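PDB 4QHQ: lipoprotein from Burkholderia cenocepacia, which binds methionine between its two lobes and probably delivers it to an ABC transporter as a lipid-attached nutrient-binding protein of the NlpA family. Local coordinates for residues A52-Q58 with Y197-V203; A75-Y79 with V217-Q221; K89-L93 with A187-E191. All coordinates share one frame; numbering follows the deposited sequence.

In the fold
From the N terminus, the chain reaches strand 52-57 and then strand 72-80 in one six-stranded mixed sheet, and passes into the second, five-stranded sheet through strand 84-86. Interaction 3 closes the innermost loop there, joining 89-93 to 187-191 at the edge strand 189-190. The chain then returns to the first sheet as strand 199-204, which lies between 52-57 and 72-80; its pairing with 52-57 is interaction 1. Helix 211-220 follows and packs on strand 72-80 in interaction 2. Interactions 1 and 2 each close a loop of nearly 140 residues; they cross along the chain and touch each other, while interaction 3 is nested inside both, its centre about 27 Å from that of interaction 1.

Interaction 1. Residues A52-Q58 with Y197-V203. With MET (methionine), chain B.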
loop_
_atom_site.group_PDB
_atom_site.type_symbol
_atom_site.label_atom_id
_atom_site.label_comp_id
_atom_site.label_asym_id
_atom_site.label_seq_id
_atom_site.Cartn_x
_atom_site.Cartn_y
_atom_site.Cartn_z
ATOM N N ALA A 52 8.491 13.036 8.646
ATOM C CA ALA A 52 8.616 11.844 7.836
ATOM C C ALA A 52 7.232 11.244 7.673
ATOM O O ALA A 52 6.306 11.578 8.418
ATOM C CB ALA A 52 9.547 10.836 8.501
ATOM N N ASN A 53 7.084 10.359 6.701
ATOM C CA ASN A 53 5.887 9.533 6.661
ATOM C C ASN A 53 6.232 8.096 6.339
ATOM O O ASN A 53 7.338 7.799 5.898
ATOM C CB ASN A 53 4.779 10.124 5.765
ATOM C CG ASN A 53 5.153 10.171 4.303
ATOM O OD1 ASN A 53 5.712 9.215 3.763
ATOM N ND2 ASN A 53 4.799 11.254 3.637
ATOM N N SER A 54 5.282 7.205 6.593
ATOM C CA SER A 54 5.521 5.771 6.465
ATOM C C SER A 54 4.205 5.110 6.118
ATOM O O SER A 54 3.477 4.635 6.993
ATOM C CB SER A 54 6.077 5.228 7.788
ATOM O OG SER A 54 6.359 3.834 7.745
ATOM N N PHE A 55 3.885 5.111 4.827
ATOM C CA PHE A 55 2.585 4.619 4.389
ATOM C C PHE A 55 2.557 4.142 2.940
ATOM O O PHE A 55 1.546 3.613 2.521
ATOM C CB PHE A 55 1.519 5.693 4.553
ATOM C CG PHE A 55 1.547 6.725 3.468
ATOM C CD1 PHE A 55 2.551 7.691 3.437
ATOM C CD2 PHE A 55 0.587 6.732 2.473
ATOM C CE1 PHE A 55 2.592 8.637 2.431
ATOM C CE2 PHE A 55 0.620 7.665 1.454
ATOM C CZ PHE A 55 1.616 8.628 1.439
ATOM N N GLN A 56 3.618 4.363 2.171
ATOM C CA GLN A 56 3.531 4.179 0.723
ATOM C C GLN A 56 4.644 3.333 0.148
ATOM O O GLN A 56 5.664 3.101 0.786
ATOM C CB GLN A 56 3.566 5.548 0.039
ATOM C CG GLN A 56 4.960 6.167 -0.029
ATOM C CD GLN A 56 4.916 7.663 -0.240
ATOM O OE1 GLN A 56 4.337 8.150 -1.212
ATOM N NE2 GLN A 56 5.534 8.409 0.683
ATOM N N HIS A 57 4.437 2.867 -1.082
ATOM C CA HIS A 57 5.506 2.230 -1.851
ATOM C C HIS A 57 6.114 3.224 -2.856
ATOM O O HIS A 57 5.608 4.335 -3.023
ATOM C CB HIS A 57 5.012 0.931 -2.513
ATOM C CG HIS A 57 3.705 1.059 -3.236
ATOM N ND1 HIS A 57 3.531 1.906 -4.309
ATOM C CD2 HIS A 57 2.529 0.416 -3.058
ATOM C CE1 HIS A 57 2.289 1.785 -4.757
ATOM N NE2 HIS A 57 1.665 0.873 -4.025
ATOM N N GLN A 58 7.218 2.842 -3.487
ATOM C CA GLN A 58 7.891 3.733 -4.422
ATOM C C GLN A 58 7.054 4.131 -5.648
ATOM O O GLN A 58 7.083 5.296 -6.055
ATOM C CB GLN A 58 9.268 3.196 -4.834
ATOM C CG GLN A 58 10.109 4.225 -5.591
ATOM C CD GLN A 58 10.629 5.339 -4.711
ATOM O OE1 GLN A 58 11.255 5.092 -3.683
ATOM N NE2 GLN A 58 10.368 6.580 -5.114
ATOM N N TYR A 197 6.520 -3.279 -4.852
ATOM C CA TYR A 197 5.677 -2.522 -3.926
ATOM C C TYR A 197 6.086 -2.517 -2.447
ATOM O O TYR A 197 5.245 -2.306 -1.561
ATOM C CB TYR A 197 4.204 -2.941 -4.102
ATOM C CG TYR A 197 3.755 -2.734 -5.522
ATOM C CD1 TYR A 197 3.548 -1.458 -6.023
ATOM C CD2 TYR A 197 3.551 -3.819 -6.380
ATOM C CE1 TYR A 197 3.170 -1.253 -7.340
ATOM C CE2 TYR A 197 3.163 -3.619 -7.695
ATOM C CZ TYR A 197 2.968 -2.340 -8.169
ATOM O OH TYR A 197 2.583 -2.124 -9.465
ATOM N N ALA A 198 7.376 -2.695 -2.168
ATOM C CA ALA A 198 7.834 -2.524 -0.790
ATOM C C ALA A 198 7.501 -1.127 -0.311
ATOM O O ALA A 198 7.682 -0.151 -1.035
ATOM C CB ALA A 198 9.338 -2.767 -0.663
ATOM N N ASN A 199 7.044 -1.040 0.923
ATOM C CA ASN A 199 6.720 0.250 1.501
ATOM C C ASN A 199 7.992 0.905 2.053
ATOM O O ASN A 199 9.032 0.250 2.178
ATOM C CB ASN A 199 5.660 0.094 2.597
ATOM C CG ASN A 199 4.264 -0.115 2.050
ATOM O OD1 ASN A 199 3.301 0.308 2.672
ATOM N ND2 ASN A 199 4.137 -0.787 0.899
ATOM N N LEU A 200 7.907 2.186 2.399
ATOM C CA LEU A 200 9.114 2.937 2.714
ATOM C C LEU A 200 8.832 4.081 3.683
ATOM O O LEU A 200 7.695 4.529 3.872
ATOM C CB LEU A 200 9.738 3.456 1.408
ATOM C CG LEU A 200 8.879 4.358 0.507
ATOM C CD1 LEU A 200 8.919 5.827 0.906
ATOM C CD2 LEU A 200 9.256 4.255 -0.942
ATOM N N ILE A 201 9.899 4.552 4.311
ATOM C CA ILE A 201 9.849 5.795 5.071
ATOM C C ILE A 201 10.317 6.929 4.165
ATOM O O ILE A 201 11.373 6.833 3.552
ATOM C CB ILE A 201 10.739 5.736 6.324
ATOM C CG1 ILE A 201 10.195 4.681 7.289
ATOM C CG2 ILE A 201 10.811 7.114 7.006
ATOM C CD1 ILE A 201 11.131 4.368 8.441
ATOM N N ALA A 202 9.510 7.984 4.061
ATOM C CA ALA A 202 9.843 9.130 3.220
ATOM C C ALA A 202 10.178 10.340 4.075
ATOM O O ALA A 202 9.577 10.552 5.134
ATOM C CB ALA A 202 8.692 9.468 2.282
ATOM N N VAL A 203 11.136 11.130 3.599
ATOM C CA VAL A 203 11.500 12.392 4.236
ATOM C C VAL A 203 11.714 13.456 3.169
ATOM O O VAL A 203 11.829 13.148 1.981
ATOM C CB VAL A 203 12.794 12.271 5.070
ATOM C CG1 VAL A 203 12.613 11.259 6.189
ATOM C CG2 VAL A 203 13.992 11.923 4.184
HETATM N N MET B . 0.545 -0.175 2.443
HETATM C CA MET B . 0.019 -0.025 1.085
HETATM C C MET B . 0.386 -1.216 0.229
HETATM O O MET B . 1.508 -1.699 0.330
HETATM C CB MET B . 0.564 1.269 0.469
HETATM C CG MET B . 0.039 1.559 -0.950
HETATM S SD MET B . 0.757 3.060 -1.651
HETATM C CE MET B . 0.040 4.327 -0.602
HETATM O OXT MET B . -0.437 -1.725 -0.552
HETATM O O HOH W 1 5.855 6.560 3.210
HETATM O O HOH W 2 6.242 2.573 5.417
HETATM O O HOH W 3 8.575 0.266 -3.453
#
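Asn53 and Ala202 form the regular antiparallel pair of this contact: Asn53 N bonds to Ala202 O at 3.0 Å, and Ala202 N returns a bond to Asn53 O at 2.9 Å. Toward Phe55 the strands separate, and only a weak bond from Leu200 N to Gln56 O follows. Water fills in elsewhere. One molecule gives its protons to Asn53 OD1 and Leu200 O and accepts from Phe55 N and Gln56 NE2; a second joins Ser54 OG to Leu200 O, and a third links Gln58 N with Ala198 O. Asn42 accepts from Asn53 ND2 and donates to Gln56 OE1.

Leu200 packs between the Gln56 and Gln58 side chains, CD1 meeting Gln56 CG and CD2 lying 3.5 Å from Gln58 OE1; Ala52 CB and Val203 CG1 make an apolar pair. The His57 imidazole is sandwiched: Tyr197 meets one face in an edge-to-face pair, CD1 above the ring centre and the planes at 64°, and the methionine SD lies over the opposite face, 3.4 Å from His57 NE2. As N-cap of helix 58-68, His57 accepts from Tyr60 N through ND1; this and the bond from NE2 to Asn110 fix the ring's rotation.

The ligand's amino acid head is read by Asn199, whose chi1 of -77° sets CG beside the backbone N, toward the ligand: OD1 accepts from methionine N at 2.8 Å, and ND2 donates to methionine O at 2.8 Å. Arg113 also bonds the ligand. Phe55 touches the terminal methyl CE. Adjacent strand ends thus supply Phe55, Gln56, His57 and Asn199 to the methionine pocket of a periplasmic-binding-protein fold.

Interaction 2. Residues A75-Y79 with V217-Q221; sequences AGLTY and VKAYQ
Thr78 and Tyr220 bring strand 72-80 and helix 211-220 together in a helix-on-sheet packing of the periplasmic-binding-protein fold. The Thr78 methyl sits over the middle of the Tyr220 ring as a CH-pi contact, CG2 lying 3.5 Å from the centroid and 13° off the ring normal. Thr78 places CG2 opposite its carbonyl carbon and OG1 between backbone N and C (chi1 52°), which turns the methyl rather than the hydroxyl onto the ring. Tyr220 swings its ring away from its own backbone N, toward Thr78 and Tyr79, and its OH comes up in plane to the edge of Tyr79, 3.4 Å from CD2. Tyr79, a residue of the methionine pocket, has its own hydroxyl bonded to Asp11, and Trp15 meets the Tyr220 ring.

At the other end, Val217 CG2 lies 3.9 Å from Ala75 CB and also touches Ala75 O. The Gly76 backbone passes its bare CA 4.5 Å from Val217 CG1 and runs beside the Gln221 amide. Just past the helix, Gln221 extends beyond CG to the strand backbone. Its NE2 donates to a water that also accepts from Leu77 N, and to a lone pair of Leu77 O, 2.9 Å away and nearly straight at 168°.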
loop_
_atom_site.group_PDB
_atom_site.type_symbol
_atom_site.label_atom_id
_atom_site.label_comp_id
_atom_site.label_asym_id
_atom_site.label_seq_id
_atom_site.Cartn_x
_atom_site.Cartn_y
_atom_site.Cartn_z
ATOM N N ALA A 75 13.913 7.087 2.659
ATOM C CA ALA A 75 15.015 6.945 3.592
ATOM C C ALA A 75 15.282 5.472 3.895
ATOM O O ALA A 75 16.272 5.132 4.521
ATOM C CB ALA A 75 14.708 7.698 4.872
ATOM N N GLY A 76 14.386 4.591 3.458
ATOM C CA GLY A 76 14.566 3.173 3.711
ATOM C C GLY A 76 13.270 2.399 3.636
ATOM O O GLY A 76 12.181 2.967 3.738
ATOM N N LEU A 77 13.392 1.089 3.474
ATOM C CA LEU A 77 12.224 0.246 3.284
ATOM C C LEU A 77 11.674 -0.263 4.605
ATOM O O LEU A 77 12.407 -0.372 5.597
ATOM C CB LEU A 77 12.579 -0.932 2.379
ATOM C CG LEU A 77 13.046 -0.580 0.969
ATOM C CD1 LEU A 77 13.260 -1.859 0.163
ATOM C CD2 LEU A 77 12.069 0.362 0.258
ATOM N N THR A 78 10.379 -0.585 4.603
ATOM C CA THR A 78 9.710 -1.023 5.818
ATOM C C THR A 78 9.212 -2.468 5.697
ATOM O O THR A 78 9.824 -3.387 6.229
ATOM C CB THR A 78 8.571 -0.055 6.179
ATOM O OG1 THR A 78 7.720 0.135 5.045
ATOM C CG2 THR A 78 9.135 1.302 6.577
ATOM N N TYR A 79 8.112 -2.668 4.968
ATOM C CA TYR A 79 7.589 -4.008 4.723
ATOM C C TYR A 79 6.953 -4.023 3.350
ATOM O O TYR A 79 6.644 -2.972 2.792
ATOM C CB TYR A 79 6.534 -4.394 5.766
ATOM C CG TYR A 79 5.319 -3.523 5.713
ATOM C CD1 TYR A 79 4.258 -3.810 4.857
ATOM C CD2 TYR A 79 5.220 -2.393 6.515
ATOM C CE1 TYR A 79 3.148 -2.994 4.799
ATOM C CE2 TYR A 79 4.110 -1.577 6.469
ATOM C CZ TYR A 79 3.070 -1.887 5.606
ATOM O OH TYR A 79 1.955 -1.080 5.561
ATOM N N VAL A 217 15.234 5.246 10.897
ATOM C CA VAL A 217 15.181 4.059 10.049
ATOM C C VAL A 217 15.705 2.853 10.826
ATOM O O VAL A 217 15.171 1.758 10.703
ATOM C CB VAL A 217 15.944 4.279 8.725
ATOM C CG1 VAL A 217 16.068 2.975 7.938
ATOM C CG2 VAL A 217 15.245 5.343 7.893
ATOM N N LYS A 218 16.720 3.073 11.659
ATOM C CA LYS A 218 17.281 2.009 12.503
ATOM C C LYS A 218 16.238 1.491 13.497
ATOM O O LYS A 218 16.113 0.277 13.721
ATOM C CB LYS A 218 18.529 2.496 13.252
ATOM N N ALA A 219 15.478 2.420 14.069
ATOM C CA ALA A 219 14.387 2.074 14.983
ATOM C C ALA A 219 13.313 1.240 14.302
ATOM O O ALA A 219 12.780 0.316 14.907
ATOM C CB ALA A 219 13.766 3.330 15.581
ATOM N N TYR A 220 12.992 1.568 13.054
ATOM C CA TYR A 220 11.997 0.806 12.330
ATOM C C TYR A 220 12.577 -0.556 11.975
ATOM O O TYR A 220 11.929 -1.592 12.166
ATOM C CB TYR A 220 11.545 1.530 11.064
ATOM C CG TYR A 220 10.253 0.952 10.508
ATOM C CD1 TYR A 220 10.213 -0.330 9.948
ATOM C CD2 TYR A 220 9.074 1.678 10.565
ATOM C CE1 TYR A 220 9.025 -0.862 9.459
ATOM C CE2 TYR A 220 7.892 1.155 10.080
ATOM C CZ TYR A 220 7.877 -0.107 9.528
ATOM O OH TYR A 220 6.695 -0.617 9.036
ATOM N N GLN A 221 13.799 -0.546 11.453
ATOM C CA GLN A 221 14.430 -1.766 10.953
ATOM C C GLN A 221 15.109 -2.513 12.090
ATOM O O GLN A 221 16.311 -2.772 12.061
ATOM C CB GLN A 221 15.414 -1.434 9.833
ATOM C CG GLN A 221 14.747 -0.759 8.638
ATOM C CD GLN A 221 15.719 -0.476 7.504
ATOM O OE1 GLN A 221 16.936 -0.478 7.697
ATOM N NE2 GLN A 221 15.185 -0.239 6.310
HETATM O O HOH W 4 16.072 0.038 3.401
#

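Interaction 3. Residues K89-L93 with A187-E191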
loop_
_atom_site.group_PDB
_atom_site.type_symbol
_atom_site.label_atom_id
_atom_site.label_comp_id
_atom_site.label_asym_id
_atom_site.label_seq_id
_atom_site.Cartn_x
_atom_site.Cartn_y
_atom_site.Cartn_z
ATOM N N LYS A 89 -18.674 -13.420 -2.303
ATOM C CA LYS A 89 -19.626 -14.139 -3.146
ATOM C C LYS A 89 -19.024 -15.307 -3.930
ATOM O O LYS A 89 -19.760 -16.198 -4.363
ATOM C CB LYS A 89 -20.325 -13.160 -4.103
ATOM C CG LYS A 89 -20.861 -11.903 -3.412
ATOM C CD LYS A 89 -21.634 -10.997 -4.363
ATOM C CE LYS A 89 -22.097 -9.725 -3.652
ATOM N NZ LYS A 89 -22.855 -8.817 -4.557
ATOM N N PHE A 90 -17.706 -15.312 -4.114
ATOM C CA PHE A 90 -17.045 -16.347 -4.918
ATOM C C PHE A 90 -15.719 -16.775 -4.309
ATOM O O PHE A 90 -15.043 -15.972 -3.674
ATOM C CB PHE A 90 -16.837 -15.834 -6.345
ATOM C CG PHE A 90 -18.124 -15.482 -7.036
ATOM C CD1 PHE A 90 -18.957 -16.483 -7.515
ATOM C CD2 PHE A 90 -18.521 -14.155 -7.175
ATOM C CE1 PHE A 90 -20.161 -16.179 -8.135
ATOM C CE2 PHE A 90 -19.736 -13.850 -7.804
ATOM C CZ PHE A 90 -20.548 -14.862 -8.286
ATOM N N LYS A 91 -15.341 -18.034 -4.520
ATOM C CA LYS A 91 -14.134 -18.594 -3.921
ATOM C C LYS A 91 -12.927 -18.493 -4.846
ATOM O O LYS A 91 -11.781 -18.654 -4.418
ATOM C CB LYS A 91 -14.369 -20.047 -3.516
ATOM C CG LYS A 91 -15.337 -20.214 -2.356
ATOM C CD LYS A 91 -14.779 -19.566 -1.097
ATOM C CE LYS A 91 -15.689 -19.794 0.104
ATOM N NZ LYS A 91 -15.125 -19.196 1.349
ATOM N N SER A 92 -13.193 -18.199 -6.114
ATOM C CA SER A 92 -12.143 -18.070 -7.113
ATOM C C SER A 92 -12.547 -17.066 -8.185
ATOM O O SER A 92 -13.733 -16.945 -8.513
ATOM C CB SER A 92 -11.868 -19.429 -7.760
ATOM O OG SER A 92 -10.969 -19.297 -8.847
ATOM N N LEU A 93 -11.565 -16.367 -8.745
ATOM C CA LEU A 93 -11.801 -15.495 -9.892
ATOM C C LEU A 93 -12.359 -16.299 -11.075
ATOM O O LEU A 93 -13.068 -15.759 -11.921
ATOM C CB LEU A 93 -10.507 -14.771 -10.292
ATOM C CG LEU A 93 -10.037 -13.670 -9.349
ATOM C CD1 LEU A 93 -8.637 -13.212 -9.725
ATOM C CD2 LEU A 93 -11.016 -12.526 -9.420
ATOM N N ALA A 187 -8.178 -13.980 0.998
ATOM C CA ALA A 187 -8.000 -13.570 -0.387
ATOM C C ALA A 187 -8.177 -14.757 -1.321
ATOM O O ALA A 187 -7.743 -15.872 -1.025
ATOM C CB ALA A 187 -6.631 -12.913 -0.590
ATOM N N ILE A 188 -8.828 -14.504 -2.447
ATOM C CA ILE A 188 -9.035 -15.533 -3.448
ATOM C C ILE A 188 -7.935 -15.535 -4.503
ATOM O O ILE A 188 -7.842 -16.460 -5.312
ATOM C CB ILE A 188 -10.433 -15.456 -4.090
ATOM C CG1 ILE A 188 -10.590 -14.191 -4.936
ATOM C CG2 ILE A 188 -11.514 -15.541 -3.010
ATOM C CD1 ILE A 188 -11.931 -14.176 -5.686
ATOM N N ALA A 189 -7.083 -14.514 -4.458
ATOM C CA ALA A 189 -5.869 -14.454 -5.266
ATOM C C ALA A 189 -4.936 -13.469 -4.602
ATOM O O ALA A 189 -5.377 -12.538 -3.918
ATOM C CB ALA A 189 -6.172 -14.005 -6.680
ATOM N N LEU A 190 -3.644 -13.659 -4.813
ATOM C CA LEU A 190 -2.652 -12.831 -4.148
ATOM C C LEU A 190 -1.473 -12.531 -5.063
ATOM O O LEU A 190 -0.974 -13.397 -5.783
ATOM C CB LEU A 190 -2.150 -13.532 -2.879
ATOM C CG LEU A 190 -1.550 -12.688 -1.758
ATOM C CD1 LEU A 190 -2.625 -11.825 -1.103
ATOM C CD2 LEU A 190 -0.871 -13.585 -0.730
ATOM N N GLU A 191 -1.033 -11.279 -5.009
ATOM C CA GLU A 191 0.156 -10.816 -5.714
ATOM C C GLU A 191 1.399 -11.531 -5.192
ATOM O O GLU A 191 1.440 -11.968 -4.035
ATOM C CB GLU A 191 0.280 -9.327 -5.445
ATOM C CG GLU A 191 1.361 -8.566 -6.149
ATOM C CD GLU A 191 1.349 -7.123 -5.667
ATOM O OE1 GLU A 191 1.518 -6.914 -4.443
ATOM O OE2 GLU A 191 1.132 -6.207 -6.491
HETATM O O HOH W 5 -9.003 -19.077 -4.983
HETATM O O HOH W 6 -8.900 -16.456 -7.846
#
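Ile188 points its side chain at the 89-93 loop and lays both branches along the loop backbone. Its CG2 lies 3.4 Å from Lys91 O and 3.6 Å from Phe90 O, while CD1 reaches past Ser92 to the start of Leu93, 3.8 Å from Leu93 N. This spread follows from the first torsion: CG1 sits between the backbone N and the carbonyl carbon (chi1 67°), with CG2 anti to that carbon, and CG1 carries CD1 onward in an extended chain.

Leu93 meets Ile188 at about a right angle, its CG and CD2 each 4.2 Å from Ile188 CD1, and its other methyl, CD1, comes to 4.0 Å from Ala189 CB. Val85 of strand 84-86 touches Leu93, Ile188 and Ala189, and its backbone pairs with Ile188 and Ala189; the loop after strand 84-86 thus packs against the neighbouring strand 189-190.

Polar atoms meet through water. Ile188 O accepts from two molecules; one of them also donates to Lys91 O, and the other takes the proton of Leu93 N at 2.8 Å. With no direct polar bond between them, the segments depend on the packing of Ile188 and Leu93 and on two waters that share Ile188 O.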